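PDB 1U6M: acetyltransferase, GNAT family from Enterococcus faecalis, which probably transfers an acyl group, most likely acetyl from acetyl-CoA, to an acceptor that remains unidentified, as expected of a GNAT-family acetyltransferase. Local coordinates for residues E67-A72 against M127-K132. Sequence-based numbering, arbitrary orientation.
With SO4 (sulfate ion), chain E.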
ATOM      1  N   GLU A  67       4.557 -15.275  11.462  1.00 54.26           N
ATOM      2  CA  GLU A  67       3.466 -14.356  11.609  1.00 50.32           C
ATOM      3  C   GLU A  67       3.707 -13.185  10.631  1.00 45.38           C
ATOM      4  O   GLU A  67       4.844 -12.766  10.473  1.00 44.40           O
ATOM      5  CB  GLU A  67       3.524 -13.868  13.044  1.00 52.39           C
ATOM      6  CG  GLU A  67       2.565 -12.777  13.401  1.00 57.63           C
ATOM      7  CD  GLU A  67       1.917 -13.087  14.714  1.00 62.60           C
ATOM      8  OE1 GLU A  67       0.727 -13.485  14.705  1.00 63.33           O
ATOM      9  OE2 GLU A  67       2.634 -12.978  15.742  1.00 66.59           O
ATOM     10  N   VAL A  68       2.646 -12.666  10.005  1.00 39.83           N
ATOM     11  CA  VAL A  68       2.686 -11.450   9.164  1.00 34.27           C
ATOM     12  C   VAL A  68       3.168 -10.214   9.933  1.00 32.50           C
ATOM     13  O   VAL A  68       2.444  -9.699  10.794  1.00 34.27           O
ATOM     14  CB  VAL A  68       1.335 -11.183   8.444  1.00 33.51           C
ATOM     15  CG1 VAL A  68       1.417  -9.924   7.544  1.00 29.43           C
ATOM     16  CG2 VAL A  68       0.929 -12.407   7.580  1.00 31.75           C
ATOM     17  N   ALA A  69       4.387  -9.741   9.643  1.00 28.28           N
ATOM     18  CA  ALA A  69       4.993  -8.665  10.410  1.00 25.26           C
ATOM     19  C   ALA A  69       4.937  -7.310   9.696  1.00 23.98           C
ATOM     20  O   ALA A  69       5.061  -6.246  10.334  1.00 23.72           O
ATOM     21  CB  ALA A  69       6.404  -9.025  10.797  1.00 23.70           C
ATOM     22  N   GLY A  70       4.780  -7.354   8.369  1.00 22.57           N
ATOM     23  CA  GLY A  70       4.832  -6.163   7.494  1.00 19.50           C
ATOM     24  C   GLY A  70       4.384  -6.595   6.084  1.00 18.64           C
ATOM     25  O   GLY A  70       4.471  -7.782   5.711  1.00 16.74           O
ATOM     26  N   ILE A  71       3.884  -5.625   5.315  1.00 17.34           N
ATOM     27  CA  ILE A  71       3.462  -5.850   3.948  1.00 14.74           C
ATOM     28  C   ILE A  71       3.997  -4.705   3.074  1.00 14.61           C
ATOM     29  O   ILE A  71       4.157  -3.588   3.535  1.00 14.35           O
ATOM     30  CB  ILE A  71       1.903  -5.942   3.849  1.00 15.29           C
ATOM     31  CG1 ILE A  71       1.199  -4.607   4.219  1.00 12.97           C
ATOM     32  CG2 ILE A  71       1.387  -7.182   4.623  1.00 13.69           C
ATOM     33  CD1 ILE A  71      -0.351  -4.697   4.172  1.00 13.02           C
ATOM     34  N   ALA A  72       4.283  -5.007   1.820  1.00 13.99           N
ATOM     35  CA  ALA A  72       4.637  -4.024   0.817  1.00 14.54           C
ATOM     36  C   ALA A  72       3.557  -4.194  -0.212  1.00 16.36           C
ATOM     37  O   ALA A  72       3.301  -5.333  -0.668  1.00 18.35           O
ATOM     38  CB  ALA A  72       5.970  -4.353   0.188  1.00 11.97           C
ATOM     39  N   MET A 127      12.954  -3.294  13.732  1.00 25.29           N
ATOM     40  CA  MET A 127      13.633  -4.536  13.308  1.00 24.71           C
ATOM     41  C   MET A 127      14.075  -4.579  11.850  1.00 24.38           C
ATOM     42  O   MET A 127      14.436  -5.614  11.355  1.00 23.78           O
ATOM     43  CB  MET A 127      12.810  -5.783  13.619  1.00 24.83           C
ATOM     44  CG  MET A 127      12.262  -5.860  15.052  1.00 25.51           C
ATOM     45  SD  MET A 127      11.036  -7.143  15.374  1.00 24.89           S
ATOM     46  CE  MET A 127      11.447  -8.417  14.306  1.00 26.49           C
ATOM     47  N   GLY A 128      14.143  -3.451  11.160  1.00 24.60           N
ATOM     48  CA  GLY A 128      14.607  -3.548   9.758  1.00 24.77           C
ATOM     49  C   GLY A 128      13.612  -4.065   8.692  1.00 24.24           C
ATOM     50  O   GLY A 128      14.006  -4.220   7.545  1.00 25.66           O
ATOM     51  N   ILE A 129      12.344  -4.329   9.047  1.00 22.40           N
ATOM     52  CA  ILE A 129      11.386  -5.023   8.142  1.00 20.61           C
ATOM     53  C   ILE A 129      10.978  -4.199   6.913  1.00 20.94           C
ATOM     54  O   ILE A 129      10.991  -4.716   5.788  1.00 20.78           O
ATOM     55  CB  ILE A 129      10.173  -5.561   8.902  1.00 20.44           C
ATOM     56  CG1 ILE A 129      10.664  -6.666   9.861  1.00 20.50           C
ATOM     57  CG2 ILE A 129       9.027  -6.057   7.902  1.00 20.22           C
ATOM     58  CD1 ILE A 129       9.634  -7.202  10.850  1.00 21.77           C
ATOM     59  N   GLY A 130      10.713  -2.908   7.105  1.00 20.42           N
ATOM     60  CA  GLY A 130      10.338  -2.033   6.011  1.00 20.96           C
ATOM     61  C   GLY A 130      11.420  -1.936   4.957  1.00 22.32           C
ATOM     62  O   GLY A 130      11.150  -1.922   3.750  1.00 21.52           O
ATOM     63  N   SER A 131      12.656  -1.897   5.436  1.00 23.46           N
ATOM     64  CA  SER A 131      13.762  -1.645   4.596  1.00 24.49           C
ATOM     65  C   SER A 131      14.079  -2.917   3.869  1.00 23.74           C
ATOM     66  O   SER A 131      14.448  -2.846   2.719  1.00 24.55           O
ATOM     67  CB  SER A 131      14.944  -1.060   5.384  1.00 25.39           C
ATOM     68  OG  SER A 131      16.185  -1.504   4.813  1.00 30.75           O
ATOM     69  N   LYS A 132      13.873  -4.075   4.489  1.00 22.90           N
ATOM     70  CA  LYS A 132      13.970  -5.358   3.745  1.00 24.15           C
ATOM     71  C   LYS A 132      12.870  -5.635   2.726  1.00 22.88           C
ATOM     72  O   LYS A 132      13.116  -6.270   1.727  1.00 23.72           O
ATOM     73  CB  LYS A 132      13.923  -6.552   4.683  1.00 25.35           C
ATOM     74  CG  LYS A 132      15.036  -6.642   5.607  1.00 32.12           C
ATOM     75  CD  LYS A 132      14.809  -7.907   6.409  1.00 43.00           C
ATOM     76  CE  LYS A 132      15.366  -9.101   5.652  1.00 48.31           C
ATOM     77  NZ  LYS A 132      16.050  -9.992   6.662  1.00 52.56           N
TER
HETATM   78  O2  SO4 E1003       9.820   0.276  10.058  1.00 28.39           O
HETATM   79  O3  SO4 E1003      11.083  -1.027   9.809  1.00 27.67           O
HETATM   80  O4  SO4 E1003      10.458  -0.390  11.229  1.00 19.49           O
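Ile129 meets Ala69 and Gly70 where the loop that in GNAT relatives cradles the pyrophosphate of acetyl-CoA turns into helix 129-135, beside strand 67-76 of the central sheet. Just ahead of that helix, Gly128 is the N-cap residue; its backbone takes a positive phi of 77°, a conformation that glycine adopts with ease. Its O accepts the bond from Lys132 N at 3.1 Å, closing the first helical turn. Ile129 then makes the contact with both branches. CG1 stands beside the backbone N (chi1 -66°) and the chain runs on extended, carrying CD1 to Ala69 CB at 3.7 Å. CG2, on the other branch, comes against the bare backbone of Gly70, 4.2 Å from its CA. Ala69 and Gly70 both bond through their backbones to Tyr62 of strand 59-64; Ala69 has a roughly helical psi and Gly70 is extended, consistent with a classic beta bulge. Tyr62 and Phe124 also touch the Ile129 side chain. Gly130, next along, sends its N-H to sulfate O3 in a weak bond of 3.3 Å, and Arg125 NH2 grips the same ion. With Arg125, Gly128 and Gly130 spaced as in the Arg-x-x-Gly-x-Gly signature of motif A, the sulfate, probably from the crystallisation liquor, plausibly marks where the pyrophosphate of acetyl-CoA would bind. Polar and apolar work are thus divided at the helix start: a backbone N-H serves the anion, while Ile129 lies buried among Ala69, Gly70, Tyr62 and Phe124, through apolar contacts that, unlike hydrogen bonds, set no strict direction.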